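CBS domain-containing protein (Pyrococcus horikoshii, PDB 2YZI) is of unknown function but carries two CBS domains, modules that in other proteins often bind adenine nucleotides, and so may act as a ligand-sensing protein. Local coordinates at residues R31-E35 and F36-S40; D71-V74 and E75-M78; V87-L91 and G92-R96. All blocks are in the same frame, centred on the assembly; numbering follows the deposited sequence.

The three contacts follow one another along the chain. Contact 1 closes helix 26-35 and leads into strand 40-44, contact 2 is a turn between helix 56-64 and strand 84-86, and contact 3 starts helix 91-101. The centres of contacts 1 and 2 lie about 16 Å apart and the two do not touch, yet both pack on helix 56-64; contact 2 also covers helix 26-35, whose C-terminal end belongs to contact 1. Contact 3 lies on the opposite side of the chain's centre, its own centre about 25 Å and 31 Å from theirs. Contacts 1 and 3 fall in different CBS domains; both touch the second subunit, contact 1 through Arg-31 and Met-34, contact 3 through Leu-95 and Arg-96.

Contact 1 (R31-E35 and F36-S40); sequences RLMME and FDVGS
Leu-32 O accepts the backbone N of Phe-36 at 3.0 Å in a nearly straight bond. The next carbonyl, Met-33 O, is reached by Val-38 N at 3.1 Å, in the carbonyl plane and on a lone pair. This bond spans five residues and passes over Asp-37, which has left-handed backbone angles; the pattern resembles a Schellman C-cap, although Met-34 O and Asp-37 N, the pair for the inner bond, lie 3.6 Å apart.

Apolar side chains pack beside these bonds. Leu-32 CD1 meets the edge of the Phe-36 ring, 3.6 Å from CD2, and Met-33 CG lies 4.3 Å from Val-38 CG2. Met-33, a selenomethionine, then bends at chi3 (109°), and its CE makes a short approach to the polar Gly-39 O, at 2.9 Å.

The charged groups lie on the outer side. Arg-31 and Glu-35 form a short salt bridge, 2.5 Å, in which NH1 meets OE1 nearly along its C-O axis; Arg-31 NH2 shares the charge with Glu-28. The carboxylate runs beside the Phe-36 ring, the planes 30° apart, with OE2 3.2 Å from CE2.

Within the first CBS domain, Met-33 packs on Lys-56 and Ile-59 of helix 56-64, Met-34 touches Ile-60 of the second subunit, and Ser-40, opening strand 40-44, rests against Phe-53 and Thr-55 of strand 50-55.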
loop_
_atom_site.group_PDB
_atom_site.type_symbol
_atom_site.label_atom_id
_atom_site.label_comp_id
_atom_site.label_asym_id
_atom_site.label_seq_id
_atom_site.Cartn_x
_atom_site.Cartn_y
_atom_site.Cartn_z
ATOM N N ARG B 31 -4.458 1.877 14.700
ATOM C CA ARG B 31 -5.885 2.153 14.668
ATOM C C ARG B 31 -6.157 3.454 13.934
ATOM O O ARG B 31 -7.078 3.542 13.119
ATOM C CB ARG B 31 -6.453 2.244 16.082
ATOM C CG ARG B 31 -7.956 2.471 16.118
ATOM C CD ARG B 31 -8.344 3.089 17.429
ATOM N NE ARG B 31 -7.717 4.397 17.601
ATOM C CZ ARG B 31 -8.104 5.495 16.964
ATOM N NH1 ARG B 31 -9.120 5.452 16.111
ATOM N NH2 ARG B 31 -7.472 6.637 17.183
ATOM N N LEU B 32 -5.354 4.464 14.236
ATOM C CA LEU B 32 -5.493 5.761 13.591
ATOM C C LEU B 32 -5.341 5.622 12.070
ATOM O O LEU B 32 -6.066 6.262 11.302
ATOM C CB LEU B 32 -4.442 6.723 14.147
ATOM C CG LEU B 32 -4.435 8.174 13.670
ATOM C CD1 LEU B 32 -5.769 8.848 13.959
ATOM C CD2 LEU B 32 -3.297 8.907 14.375
HETATM N N MSE B 33 -4.403 4.776 11.644
HETATM C CA MSE B 33 -4.153 4.558 10.222
HETATM C C MSE B 33 -5.340 3.890 9.539
HETATM O O MSE B 33 -5.697 4.236 8.413
HETATM C CB MSE B 33 -2.910 3.684 10.022
HETATM C CG MSE B 33 -1.588 4.363 10.327
HETATM SE SE MSE B 33 -0.182 3.012 10.397
HETATM C CE MSE B 33 0.764 3.440 8.749
HETATM N N MSE B 34 -5.942 2.923 10.216
HETATM C CA MSE B 34 -7.085 2.224 9.647
HETATM C C MSE B 34 -8.298 3.147 9.627
HETATM O O MSE B 34 -9.119 3.070 8.721
HETATM C CB MSE B 34 -7.398 0.957 10.454
HETATM C CG MSE B 34 -6.252 -0.048 10.499
HETATM SE SE MSE B 34 -5.703 -0.607 8.718
HETATM C CE MSE B 34 -4.441 -1.994 9.153
ATOM N N GLU B 35 -8.396 4.031 10.618
ATOM C CA GLU B 35 -9.516 4.966 10.708
ATOM C C GLU B 35 -9.499 5.965 9.559
ATOM O O GLU B 35 -10.505 6.164 8.885
ATOM C CB GLU B 35 -9.473 5.734 12.031
ATOM C CG GLU B 35 -10.691 6.640 12.264
ATOM C CD GLU B 35 -10.535 7.575 13.457
ATOM O OE1 GLU B 35 -9.849 7.206 14.437
ATOM O OE2 GLU B 35 -11.115 8.677 13.421
ATOM N N PHE B 36 -8.346 6.585 9.340
ATOM C CA PHE B 36 -8.198 7.582 8.291
ATOM C C PHE B 36 -7.672 7.086 6.947
ATOM O O PHE B 36 -7.341 7.878 6.069
ATOM C CB PHE B 36 -7.361 8.739 8.817
ATOM C CG PHE B 36 -8.119 9.622 9.763
ATOM C CD1 PHE B 36 -9.060 10.524 9.279
ATOM C CD2 PHE B 36 -7.944 9.510 11.132
ATOM C CE1 PHE B 36 -9.821 11.300 10.146
ATOM C CE2 PHE B 36 -8.701 10.283 12.006
ATOM C CZ PHE B 36 -9.640 11.178 11.510
ATOM N N ASP B 37 -7.594 5.770 6.798
ATOM C CA ASP B 37 -7.187 5.166 5.543
ATOM C C ASP B 37 -5.839 5.605 4.964
ATOM O O ASP B 37 -5.742 5.879 3.761
ATOM C CB ASP B 37 -8.278 5.427 4.506
ATOM C CG ASP B 37 -8.404 4.313 3.503
ATOM O OD1 ASP B 37 -8.781 3.196 3.913
ATOM O OD2 ASP B 37 -8.128 4.545 2.309
ATOM N N VAL B 38 -4.808 5.672 5.801
ATOM C CA VAL B 38 -3.481 6.057 5.322
ATOM C C VAL B 38 -2.461 4.963 5.615
ATOM O O VAL B 38 -2.562 4.258 6.624
ATOM C CB VAL B 38 -3.013 7.388 5.946
ATOM C CG1 VAL B 38 -3.910 8.517 5.469
ATOM C CG2 VAL B 38 -3.020 7.296 7.459
ATOM N N GLY B 39 -1.488 4.811 4.720
ATOM C CA GLY B 39 -0.483 3.780 4.893
ATOM C C GLY B 39 0.749 4.210 5.666
ATOM O O GLY B 39 1.629 3.394 5.946
ATOM N N SER B 40 0.807 5.482 6.033
ATOM C CA SER B 40 1.960 5.999 6.747
ATOM C C SER B 40 1.607 7.112 7.711
ATOM O O SER B 40 0.497 7.628 7.713
ATOM C CB SER B 40 3.016 6.508 5.748
ATOM O OG SER B 40 2.515 7.573 4.956
#

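Contact 2 (D71-V74 and E75-M78); sequences DIPV and ERIM
Pro-73 O accepts the backbone N of Arg-76 at 2.8 Å, and Val-74 O accepts that of Ile-77 at 2.9 Å; these overlapping three-residue bonds hold a short 3-10 turn at Val-74 to Arg-76, in the link between helix 56-64 and strand 84-86. Ile-77 N sits above the plane of the Val-74 carbonyl, 61° out of it and away from the lone pairs, which helps to explain how this oxygen can take a second donor.

The inner side is buried, and it is close round Val-74 O. Ile-77 places CG1 between its backbone N and carbonyl carbon (chi1 62°), which brings that atom to 3.4 Å from Val-74 O and leaves CG2 to meet Ile-72 CD1 at 4.0 Å, an ordinary contact. The two isoleucine side chains cross at about a right angle. Val-74 turns its own side chain onto Val-26 and Ala-29 of helix 26-35. Ile-72 and Ile-77 press on Val-26 as well, and Ile-77 also packs on Ile-59 and Val-63 of helix 56-64, so the turn lies over both helices.

The outer side is looser and faces solvent. Here the aliphatic part of Arg-76 passes obliquely across the Pro-73 ring, with Arg-76 CG and Pro-73 CG 3.9 Å apart, before its chain bends at chi3 and carries the guanidinium onward. Glu-75 leads its carboxylate away from the preceding residues, its chain extended beyond CG.

Where the turn ends, Val-74 O takes its second donor: Met-78 N lies 2.9 Å away in a weak, bent bond, and Met-78 CB comes to 3.4 Å from the same oxygen.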
loop_
_atom_site.group_PDB
_atom_site.type_symbol
_atom_site.label_atom_id
_atom_site.label_comp_id
_atom_site.label_asym_id
_atom_site.label_seq_id
_atom_site.Cartn_x
_atom_site.Cartn_y
_atom_site.Cartn_z
ATOM N N ASP B 71 2.411 -2.520 22.334
ATOM C CA ASP B 71 2.333 -1.296 23.117
ATOM C C ASP B 71 3.592 -0.438 23.041
ATOM O O ASP B 71 3.641 0.629 23.654
ATOM C CB ASP B 71 2.032 -1.616 24.589
ATOM C CG ASP B 71 3.111 -2.474 25.245
ATOM O OD1 ASP B 71 4.311 -2.135 25.144
ATOM O OD2 ASP B 71 2.758 -3.490 25.876
ATOM N N ILE B 72 4.612 -0.886 22.310
ATOM C CA ILE B 72 5.832 -0.092 22.221
ATOM C C ILE B 72 5.604 1.215 21.464
ATOM O O ILE B 72 4.814 1.275 20.520
ATOM C CB ILE B 72 6.995 -0.852 21.529
ATOM C CG1 ILE B 72 6.675 -1.081 20.048
ATOM C CG2 ILE B 72 7.257 -2.166 22.249
ATOM C CD1 ILE B 72 7.845 -1.576 19.236
ATOM N N PRO B 73 6.289 2.288 21.878
ATOM C CA PRO B 73 6.132 3.579 21.204
ATOM C C PRO B 73 6.736 3.534 19.803
ATOM O O PRO B 73 7.823 2.994 19.606
ATOM C CB PRO B 73 6.869 4.532 22.134
ATOM C CG PRO B 73 7.985 3.670 22.660
ATOM C CD PRO B 73 7.256 2.388 22.987
ATOM N N VAL B 74 6.016 4.092 18.834
ATOM C CA VAL B 74 6.457 4.124 17.440
ATOM C C VAL B 74 7.870 4.693 17.279
ATOM O O VAL B 74 8.528 4.496 16.259
ATOM C CB VAL B 74 5.488 4.965 16.595
ATOM C CG1 VAL B 74 4.081 4.439 16.759
ATOM C CG2 VAL B 74 5.551 6.412 17.013
ATOM N N GLU B 75 8.326 5.407 18.294
ATOM C CA GLU B 75 9.653 5.998 18.268
ATOM C C GLU B 75 10.692 4.898 18.064
ATOM O O GLU B 75 11.746 5.119 17.462
ATOM C CB GLU B 75 9.910 6.733 19.585
ATOM C CG GLU B 75 11.316 7.256 19.746
ATOM C CD GLU B 75 11.551 7.893 21.101
ATOM O OE1 GLU B 75 10.864 8.883 21.427
ATOM O OE2 GLU B 75 12.427 7.403 21.838
ATOM N N ARG B 76 10.369 3.705 18.546
ATOM C CA ARG B 76 11.263 2.562 18.453
ATOM C C ARG B 76 11.327 1.877 17.093
ATOM O O ARG B 76 12.198 1.036 16.872
ATOM C CB ARG B 76 10.881 1.533 19.518
ATOM C CG ARG B 76 11.103 2.023 20.927
ATOM C CD ARG B 76 10.797 0.953 21.955
ATOM N NE ARG B 76 11.494 -0.301 21.679
ATOM C CZ ARG B 76 12.795 -0.405 21.416
ATOM N NH1 ARG B 76 13.559 0.680 21.387
ATOM N NH2 ARG B 76 13.330 -1.599 21.183
ATOM N N ILE B 77 10.419 2.235 16.187
ATOM C CA ILE B 77 10.392 1.620 14.866
ATOM C C ILE B 77 10.357 2.604 13.711
ATOM O O ILE B 77 10.341 2.191 12.553
ATOM C CB ILE B 77 9.173 0.698 14.694
ATOM C CG1 ILE B 77 7.881 1.504 14.832
ATOM C CG2 ILE B 77 9.238 -0.425 15.693
ATOM C CD1 ILE B 77 6.656 0.785 14.323
HETATM N N MSE B 78 10.330 3.896 14.015
HETATM C CA MSE B 78 10.283 4.915 12.970
HETATM C C MSE B 78 11.639 5.167 12.317
HETATM O O MSE B 78 12.679 4.915 12.919
HETATM C CB MSE B 78 9.760 6.230 13.547
HETATM C CG MSE B 78 10.702 6.889 14.518
HETATM SE SE MSE B 78 9.891 8.434 15.340
HETATM C CE MSE B 78 11.526 9.361 15.878
#

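Contact 3 (V87-L91 and G92-R96); sequences VNTPL and GEVLR
The Glu-93 carboxylate is the flat group that meets the Pro-90 ring: its OE2 comes to 2.9 Å from Pro-90 CG, a short approach, and to 3.5 Å from CD. With CG of Glu-93 anti to its carbonyl carbon (chi1 -65°), the extended chain returns toward the residue at the N-cap. An alanine at Pro-90 has no CG or CD, and the carboxylate would probably lose the surface it lies against while the backbone entering the helix became freer to turn.

Pro-90 O accepts Val-94 N at 3.2 Å, and Leu-91 O accepts Leu-95 N at 2.9 Å, opening the helical bonding. Thr-89 CG2 touches Val-94 CG2 at 3.5 Å, bridging the positions of a hydrophobic staple, while OG1 bonds to Asn-86 O. Leu-91 CD1 and Leu-95 CD1 are also tight at 3.3 Å, and chi1 of Leu-95, -98°, lies away from a staggered value, consistent with the crowding.

Helix 91-101 thus starts with Leu-91, Val-94 and Leu-95 on Phe-118 of strand 113-119, Val-94 also on Ile-106 of strand 105-110, and Leu-95 against Ser-127 of the second subunit.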
loop_
_atom_site.group_PDB
_atom_site.type_symbol
_atom_site.label_atom_id
_atom_site.label_comp_id
_atom_site.label_asym_id
_atom_site.label_seq_id
_atom_site.Cartn_x
_atom_site.Cartn_y
_atom_site.Cartn_z
ATOM N N VAL B 87 7.481 20.174 -4.632
ATOM C CA VAL B 87 6.155 20.434 -5.209
ATOM C C VAL B 87 6.187 20.583 -6.725
ATOM O O VAL B 87 5.235 20.209 -7.407
ATOM C CB VAL B 87 5.491 21.714 -4.615
ATOM C CG1 VAL B 87 5.186 21.511 -3.149
ATOM C CG2 VAL B 87 6.406 22.914 -4.788
ATOM N N ASN B 88 7.285 21.121 -7.248
ATOM C CA ASN B 88 7.421 21.334 -8.686
ATOM C C ASN B 88 7.998 20.170 -9.483
ATOM O O ASN B 88 8.033 20.226 -10.706
ATOM C CB ASN B 88 8.245 22.594 -8.950
ATOM C CG ASN B 88 7.502 23.854 -8.580
ATOM O OD1 ASN B 88 8.103 24.834 -8.146
ATOM N ND2 ASN B 88 6.190 23.843 -8.758
ATOM N N THR B 89 8.453 19.127 -8.794
ATOM C CA THR B 89 8.996 17.943 -9.454
ATOM C C THR B 89 7.856 17.314 -10.249
ATOM O O THR B 89 6.802 17.036 -9.693
ATOM C CB THR B 89 9.483 16.884 -8.424
ATOM O OG1 THR B 89 10.465 17.457 -7.553
ATOM C CG2 THR B 89 10.076 15.676 -9.140
ATOM N N PRO B 90 8.050 17.087 -11.558
ATOM C CA PRO B 90 7.007 16.482 -12.393
ATOM C C PRO B 90 6.679 15.042 -11.995
ATOM O O PRO B 90 7.562 14.262 -11.617
ATOM C CB PRO B 90 7.595 16.571 -13.799
ATOM C CG PRO B 90 9.062 16.460 -13.547
ATOM C CD PRO B 90 9.244 17.387 -12.362
ATOM N N LEU B 91 5.397 14.709 -12.083
ATOM C CA LEU B 91 4.894 13.389 -11.740
ATOM C C LEU B 91 5.815 12.232 -12.132
ATOM O O LEU B 91 6.165 11.405 -11.287
ATOM C CB LEU B 91 3.523 13.180 -12.384
ATOM C CG LEU B 91 2.876 11.814 -12.164
ATOM C CD1 LEU B 91 2.706 11.579 -10.681
ATOM C CD2 LEU B 91 1.533 11.737 -12.879
ATOM N N GLY B 92 6.189 12.175 -13.409
ATOM C CA GLY B 92 7.053 11.112 -13.900
ATOM C C GLY B 92 8.299 10.878 -13.071
ATOM O O GLY B 92 8.594 9.743 -12.698
ATOM N N GLU B 93 9.033 11.952 -12.790
ATOM C CA GLU B 93 10.253 11.879 -11.995
ATOM C C GLU B 93 9.962 11.427 -10.561
ATOM O O GLU B 93 10.782 10.741 -9.931
ATOM C CB GLU B 93 10.954 13.241 -11.981
ATOM C CG GLU B 93 11.469 13.684 -13.347
ATOM C CD GLU B 93 12.152 15.048 -13.311
ATOM O OE1 GLU B 93 12.981 15.276 -12.402
ATOM O OE2 GLU B 93 11.874 15.887 -14.195
ATOM N N VAL B 94 8.801 11.812 -10.040
ATOM C CA VAL B 94 8.425 11.414 -8.690
ATOM C C VAL B 94 8.181 9.909 -8.682
ATOM O O VAL B 94 8.638 9.198 -7.786
ATOM C CB VAL B 94 7.162 12.165 -8.225
ATOM C CG1 VAL B 94 6.626 11.551 -6.924
ATOM C CG2 VAL B 94 7.507 13.634 -8.007
ATOM N N LEU B 95 7.470 9.423 -9.696
ATOM C CA LEU B 95 7.192 7.993 -9.821
ATOM C C LEU B 95 8.495 7.200 -9.906
ATOM O O LEU B 95 8.654 6.162 -9.258
ATOM C CB LEU B 95 6.353 7.723 -11.067
ATOM C CG LEU B 95 4.844 7.581 -10.880
ATOM C CD1 LEU B 95 4.303 8.739 -10.083
ATOM C CD2 LEU B 95 4.172 7.494 -12.247
ATOM N N ARG B 96 9.427 7.693 -10.709
ATOM C CA ARG B 96 10.706 7.029 -10.859
ATOM C C ARG B 96 11.443 6.986 -9.512
ATOM O O ARG B 96 12.042 5.973 -9.140
ATOM C CB ARG B 96 11.551 7.758 -11.899
ATOM C CG ARG B 96 12.992 7.279 -11.946
ATOM C CD ARG B 96 13.785 7.951 -13.049
ATOM N NE ARG B 96 15.110 7.361 -13.175
ATOM C CZ ARG B 96 15.978 7.665 -14.134
ATOM N NH1 ARG B 96 15.663 8.558 -15.059
ATOM N NH2 ARG B 96 17.157 7.069 -14.168
#